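Local structure of 7,8-dihydro-6-hydroxymethylpterin pyrophosphokinase-dihydropteroate synthase (Plasmodium falciparum, 6JWY) at residues S52-T57 with K373-L378; N165-V170 with L330-D335. The protein probably catalyses two consecutive steps of folate biosynthesis, pyrophosphorylation of 6-hydroxymethyl-7,8-dihydropterin by ATP and condensation of the product with 4-aminobenzoate to 7,8-dihydropteroate. The protein carries 1 engineered substitution. All blocks are in the same frame, centred on the assembly; numbering follows the deposited sequence.

In the fold
From the N terminus, the chain first lays down strand 46-57, whose last residues, 52-57, wait some 316 residues for their partner. Before that partner arrives, strand 163-172 pairs with the other side of strand 46-57, and helix 327-336 then packs on the sheet through 330-335. This is interaction 2, and it closes the shorter loop. Interaction 1 closes the longer loop around it when 373-378 joins strand 46-57. The loops therefore nest without crossing. Interaction 1 adds a strand on the way to the parallel sheet of the pterin-binding barrel; interaction 2 covers the pyrophosphokinase sheet with a helix. Thr57 and Asn165 meet at the bound pterin.

Interaction 1: S52-T57 with K373-L378; sequences SYLYET and KRIYVL. With PH2 (2-amino-6-hydroxymethyl-7,8-dihydro-3H-pteridin-4-one), chain D.
The Tyr53 ring carries the side chain of Arg374 over one face: CD stands almost above the ring centre, 3.8 Å from the centroid, in a CH-pi contact. At the edge of the same ring, near its plane, comes the carbonyl oxygen of Ile375. The Arg374 guanidinium is turned 35° from the Tyr53 ring and 74° from that of Tyr55, and it meets Tyr55 with its edge. NE and NH1 both donate to the Tyr55 OH, at 3.0 and 2.6 Å, and the hydroxyl oxygen lies in the guanidinium plane. A bend in the arginine chain about CG-CD (-72°) turns its end toward this hydroxyl. Asp335 is hydrogen-bonded to the same OH, while NH2 of Arg374 forms a salt bridge with Glu599, so the guanidinium is held from two directions.

Beneath these side chains the backbones form an antiparallel ladder, which adds strand 373-376 to the pyrophosphokinase sheet beside strand 46-57. Tyr55 and Arg374 are a non-hydrogen-bonded pair, flanked by the hydrogen-bonded pairs Leu54-Ile375 and Glu56-Lys373. Ile375 N donates to Leu54 O at 2.7 Å; at the other pair, bonds run both ways between Glu56 and Lys373.

Leu54 and Ile375 share the sheet face away from Tyr55, their CB atoms 3.8 Å apart, and Val377 CG2 reaches the Leu54 CD2 branch. Glu56 and Lys373 lie side by side on that face, but their charged ends turn to other partners: Glu56 OE2 is hydrogen-bonded to the hydroxyls of Tyr164 and Tyr384, and Lys373 NZ forms a salt bridge with Glu387. At the strand end, Thr57 OG1 accepts a hydrogen bond from the pterin amino group N6 (2.9 Å).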
# COMPACT_ATOMS: atom_id res chain seq x y z
N SER A 52 -8.18 -7.58 28.01
CA SER A 52 -8.23 -7.66 26.56
C SER A 52 -7.89 -6.28 26.03
O SER A 52 -7.64 -5.38 26.82
CB SER A 52 -9.60 -8.11 26.12
OG SER A 52 -10.56 -7.09 26.33
N TYR A 53 -7.91 -6.10 24.71
CA TYR A 53 -8.03 -4.75 24.18
C TYR A 53 -9.39 -4.15 24.56
O TYR A 53 -10.31 -4.84 25.01
CB TYR A 53 -7.76 -4.72 22.68
CG TYR A 53 -6.32 -4.97 22.34
CD1 TYR A 53 -5.40 -3.94 22.35
CD2 TYR A 53 -5.86 -6.25 22.08
CE1 TYR A 53 -4.07 -4.15 22.04
CE2 TYR A 53 -4.53 -6.49 21.77
CZ TYR A 53 -3.63 -5.44 21.77
OH TYR A 53 -2.30 -5.70 21.53
N LEU A 54 -9.46 -2.83 24.39
CA LEU A 54 -10.70 -2.09 24.39
C LEU A 54 -11.32 -2.20 23.00
O LEU A 54 -10.61 -2.13 21.98
CB LEU A 54 -10.27 -0.66 24.72
CG LEU A 54 -11.34 0.29 25.24
CD1 LEU A 54 -12.34 -0.43 26.11
CD2 LEU A 54 -10.66 1.43 26.00
N TYR A 55 -12.63 -2.45 22.94
CA TYR A 55 -13.30 -2.49 21.64
C TYR A 55 -14.53 -1.58 21.57
O TYR A 55 -15.30 -1.44 22.53
CB TYR A 55 -13.66 -3.91 21.19
CG TYR A 55 -12.49 -4.82 20.99
CD1 TYR A 55 -11.92 -5.50 22.06
CD2 TYR A 55 -11.96 -5.05 19.72
CE1 TYR A 55 -10.84 -6.35 21.87
CE2 TYR A 55 -10.89 -5.91 19.51
CZ TYR A 55 -10.31 -6.56 20.60
OH TYR A 55 -9.23 -7.41 20.43
N GLU A 56 -14.70 -0.99 20.38
CA GLU A 56 -15.95 -0.38 19.98
C GLU A 56 -16.79 -1.43 19.26
O GLU A 56 -16.39 -1.93 18.20
CB GLU A 56 -15.71 0.79 19.04
CG GLU A 56 -16.98 1.56 18.75
CD GLU A 56 -16.70 2.82 17.97
OE1 GLU A 56 -16.46 2.70 16.77
OE2 GLU A 56 -16.67 3.90 18.58
N THR A 57 -17.93 -1.79 19.86
CA THR A 57 -18.68 -2.90 19.29
C THR A 57 -20.11 -2.51 18.92
O THR A 57 -20.73 -1.67 19.58
CB THR A 57 -18.65 -4.12 20.20
OG1 THR A 57 -19.19 -3.68 21.45
CG2 THR A 57 -17.25 -4.66 20.38
N LYS A 373 -14.07 -2.53 16.37
CA LYS A 373 -12.76 -1.91 16.23
C LYS A 373 -11.93 -2.10 17.50
O LYS A 373 -12.41 -1.89 18.62
CB LYS A 373 -12.95 -0.42 15.94
CG LYS A 373 -13.23 -0.10 14.48
CD LYS A 373 -13.63 1.33 14.24
CE LYS A 373 -13.86 1.62 12.76
NZ LYS A 373 -14.08 3.07 12.55
N ARG A 374 -10.66 -2.48 17.28
CA ARG A 374 -9.71 -2.55 18.37
C ARG A 374 -9.24 -1.15 18.73
O ARG A 374 -8.92 -0.35 17.87
CB ARG A 374 -8.53 -3.44 17.99
CG ARG A 374 -7.44 -3.54 19.06
CD ARG A 374 -6.51 -4.64 18.58
NE ARG A 374 -7.21 -5.89 18.77
CZ ARG A 374 -7.03 -6.99 18.07
NH1 ARG A 374 -7.77 -8.05 18.34
NH2 ARG A 374 -6.12 -7.04 17.11
N ILE A 375 -9.15 -0.87 20.02
CA ILE A 375 -8.67 0.42 20.49
C ILE A 375 -7.40 0.22 21.32
O ILE A 375 -7.26 -0.77 22.04
CB ILE A 375 -9.80 1.04 21.33
CG1 ILE A 375 -10.95 1.53 20.43
CG2 ILE A 375 -9.26 2.11 22.28
CD1 ILE A 375 -12.29 1.69 21.12
N TYR A 376 -6.47 1.18 21.19
CA TYR A 376 -5.38 1.39 22.13
C TYR A 376 -5.51 2.79 22.71
O TYR A 376 -6.35 3.57 22.25
CB TYR A 376 -4.03 1.21 21.43
CG TYR A 376 -3.69 2.26 20.42
CD1 TYR A 376 -4.30 2.28 19.18
CD2 TYR A 376 -2.75 3.23 20.68
CE1 TYR A 376 -4.00 3.25 18.24
CE2 TYR A 376 -2.43 4.20 19.74
CZ TYR A 376 -3.06 4.22 18.52
OH TYR A 376 -2.79 5.19 17.58
N VAL A 377 -4.72 3.11 23.75
CA VAL A 377 -4.93 4.35 24.49
C VAL A 377 -3.59 4.97 24.88
O VAL A 377 -2.81 4.36 25.62
CB VAL A 377 -5.76 4.11 25.76
CG1 VAL A 377 -5.70 5.32 26.68
CG2 VAL A 377 -7.21 3.71 25.47
N LEU A 378 -3.35 6.20 24.42
CA LEU A 378 -2.07 6.85 24.60
C LEU A 378 -2.07 7.62 25.91
O LEU A 378 -1.09 7.60 26.66
CB LEU A 378 -1.84 7.78 23.42
CG LEU A 378 -1.55 7.07 22.11
CD1 LEU A 378 -1.34 8.10 21.01
CD2 LEU A 378 -0.30 6.19 22.25
N1 PH2 D . -24.54 -5.28 26.36
C2 PH2 D . -25.86 -5.52 26.30
C3 PH2 D . -26.62 -5.78 25.03
N4 PH2 D . -25.80 -5.71 23.83
N5 PH2 D . -23.73 -5.45 22.75
C6 PH2 D . -22.42 -5.21 22.79
N6 PH2 D . -21.69 -5.16 21.66
N7 PH2 D . -21.76 -4.99 23.98
C8 PH2 D . -22.43 -5.01 25.18
O8 PH2 D . -21.78 -4.80 26.22
C9 PH2 D . -23.81 -5.25 25.15
C10 PH2 D . -24.44 -5.47 23.90
C11 PH2 D . -26.65 -5.53 27.58
O4 PH2 D . -26.03 -4.81 28.63

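Interaction 2: N165-V170 with L330-D335; sequences NLTVVV and LLCLND. With PH2 (2-amino-6-hydroxymethyl-7,8-dihydro-3H-pteridin-4-one), chain D.
Strand 165-170 and helix 330-335 run in broadly the same direction, their axes 41° apart and 7.7 Å from each other at closest. The backbones come nearest at Thr167 and Cys332, whose CA atoms are 5.7 Å apart, and most of the contact gathers round this one pair.

Cys332 points its CB at the threonine, where it meets both branches: OG1 and CG2 of Thr167 each lie 3.4 Å away. With OG1 between the backbone N and the carbonyl carbon (chi1 57°), Thr167 turns its hydroxyl and its methyl together onto that methylene. SG of Cys332 sits beside the cysteine's own backbone N, anti to its carbonyl carbon, which takes it back along the strand to lie near Asn165 CB and 4.0 Å from Leu166 N. These are packing distances, and the join between the segments is van der Waals in nature. Leu333 adds a lighter touch, its CD2 reaching toward Thr167 CG2.

Asn165, at the start of the strand segment, faces the edge of the pterin. Its amide matches that edge with a pair of nearly straight hydrogen bonds: N7 of PH2 donates to OD1 (3.1 Å), and ND2 donates to O8 (3.0 Å). Thr57 OG1 is hydrogen-bonded to that same OD1, which should help fix the amide's rotation. This is the pterin pocket of the pyrophosphokinase, with a bound magnesium ion about 9 Å and the bound ATP about 10 Å from the Asn165 side chain.

Strand 163-172 lies between strands 16-24 and 46-57, bonded through its backbone to Leu22 and Leu20 on one flank and to Tyr55, Ser52 and Ile49 on the other. Helix 327-336 rests on this part of the sheet, with Cys332 also touching Ser52 and Leu333 touching Val19, while Leu330, Leu331 and Leu333 make contacts with helix 349-362.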
# COMPACT_ATOMS: atom_id res chain seq x y z
N ASN A 165 -16.28 -2.18 25.07
CA ASN A 165 -16.11 -3.39 25.84
C ASN A 165 -14.65 -3.65 26.23
O ASN A 165 -13.71 -3.23 25.56
CB ASN A 165 -16.62 -4.61 25.09
CG ASN A 165 -18.13 -4.61 24.98
OD1 ASN A 165 -18.68 -4.45 23.89
ND2 ASN A 165 -18.82 -4.76 26.11
N LEU A 166 -14.52 -4.47 27.28
CA LEU A 166 -13.24 -4.86 27.84
C LEU A 166 -13.45 -6.10 28.71
O LEU A 166 -14.41 -6.14 29.47
CB LEU A 166 -12.78 -3.68 28.72
CG LEU A 166 -11.50 -3.93 29.50
CD1 LEU A 166 -10.44 -4.46 28.56
CD2 LEU A 166 -11.03 -2.64 30.14
N THR A 167 -12.57 -7.11 28.59
CA THR A 167 -12.60 -8.19 29.58
C THR A 167 -11.33 -8.18 30.44
O THR A 167 -10.31 -7.60 30.07
CB THR A 167 -12.75 -9.58 28.96
OG1 THR A 167 -11.70 -9.81 28.02
CG2 THR A 167 -14.10 -9.84 28.34
N VAL A 168 -11.41 -8.89 31.57
CA VAL A 168 -10.44 -8.81 32.66
C VAL A 168 -10.35 -10.21 33.27
O VAL A 168 -11.37 -10.87 33.46
CB VAL A 168 -10.92 -7.82 33.74
CG1 VAL A 168 -9.94 -7.68 34.88
CG2 VAL A 168 -11.21 -6.44 33.18
N VAL A 169 -9.15 -10.65 33.62
CA VAL A 169 -9.05 -11.80 34.50
C VAL A 169 -8.61 -11.32 35.89
O VAL A 169 -7.64 -10.57 36.02
CB VAL A 169 -8.11 -12.89 33.93
CG1 VAL A 169 -7.99 -14.08 34.87
CG2 VAL A 169 -8.58 -13.33 32.56
N VAL A 170 -9.35 -11.78 36.91
CA VAL A 170 -9.05 -11.44 38.28
C VAL A 170 -8.63 -12.72 39.01
O VAL A 170 -9.32 -13.73 38.90
CB VAL A 170 -10.25 -10.76 38.98
CG1 VAL A 170 -9.81 -10.03 40.24
CG2 VAL A 170 -10.95 -9.80 38.03
N LEU A 330 -16.69 -12.66 22.63
CA LEU A 330 -15.68 -13.61 22.15
C LEU A 330 -14.44 -12.84 21.68
O LEU A 330 -13.30 -13.30 21.83
CB LEU A 330 -16.26 -14.50 21.04
CG LEU A 330 -17.22 -15.62 21.48
CD1 LEU A 330 -18.08 -16.09 20.32
CD2 LEU A 330 -16.51 -16.81 22.11
N LEU A 331 -14.69 -11.64 21.12
CA LEU A 331 -13.64 -10.77 20.61
C LEU A 331 -12.64 -10.52 21.74
O LEU A 331 -11.45 -10.74 21.58
CB LEU A 331 -14.28 -9.46 20.14
CG LEU A 331 -13.35 -8.42 19.51
CD1 LEU A 331 -12.57 -9.01 18.34
CD2 LEU A 331 -14.18 -7.24 19.03
N CYS A 332 -13.18 -10.09 22.89
CA CYS A 332 -12.40 -9.78 24.07
C CYS A 332 -11.70 -11.03 24.60
O CYS A 332 -10.50 -10.96 24.92
CB CYS A 332 -13.28 -9.12 25.12
SG CYS A 332 -13.66 -7.40 24.70
N LEU A 333 -12.41 -12.17 24.67
CA LEU A 333 -11.81 -13.35 25.27
C LEU A 333 -10.64 -13.83 24.43
O LEU A 333 -9.64 -14.31 24.96
CB LEU A 333 -12.83 -14.48 25.44
CG LEU A 333 -13.96 -14.24 26.44
CD1 LEU A 333 -14.91 -15.43 26.40
CD2 LEU A 333 -13.44 -14.03 27.86
N ASN A 334 -10.77 -13.68 23.11
CA ASN A 334 -9.78 -14.22 22.19
C ASN A 334 -8.40 -13.61 22.49
O ASN A 334 -7.37 -14.26 22.24
CB ASN A 334 -10.20 -13.93 20.75
CG ASN A 334 -9.26 -14.57 19.75
OD1 ASN A 334 -8.94 -15.76 19.87
ND2 ASN A 334 -8.81 -13.79 18.77
N ASP A 335 -8.42 -12.37 23.02
CA ASP A 335 -7.23 -11.64 23.40
C ASP A 335 -6.56 -12.33 24.59
O ASP A 335 -5.34 -12.42 24.63
CB ASP A 335 -7.59 -10.20 23.73
CG ASP A 335 -7.91 -9.33 22.52
OD1 ASP A 335 -7.44 -9.66 21.40
OD2 ASP A 335 -8.60 -8.30 22.72
N1 PH2 D . -24.54 -5.28 26.36
C2 PH2 D . -25.86 -5.52 26.30
C3 PH2 D . -26.62 -5.78 25.03
N4 PH2 D . -25.80 -5.71 23.83
N5 PH2 D . -23.73 -5.45 22.75
C6 PH2 D . -22.42 -5.21 22.79
N6 PH2 D . -21.69 -5.16 21.66
N7 PH2 D . -21.76 -4.99 23.98
C8 PH2 D . -22.43 -5.01 25.18
O8 PH2 D . -21.78 -4.80 26.22
C9 PH2 D . -23.81 -5.25 25.15
C10 PH2 D . -24.44 -5.47 23.90
C11 PH2 D . -26.65 -5.53 27.58
O4 PH2 D . -26.03 -4.81 28.63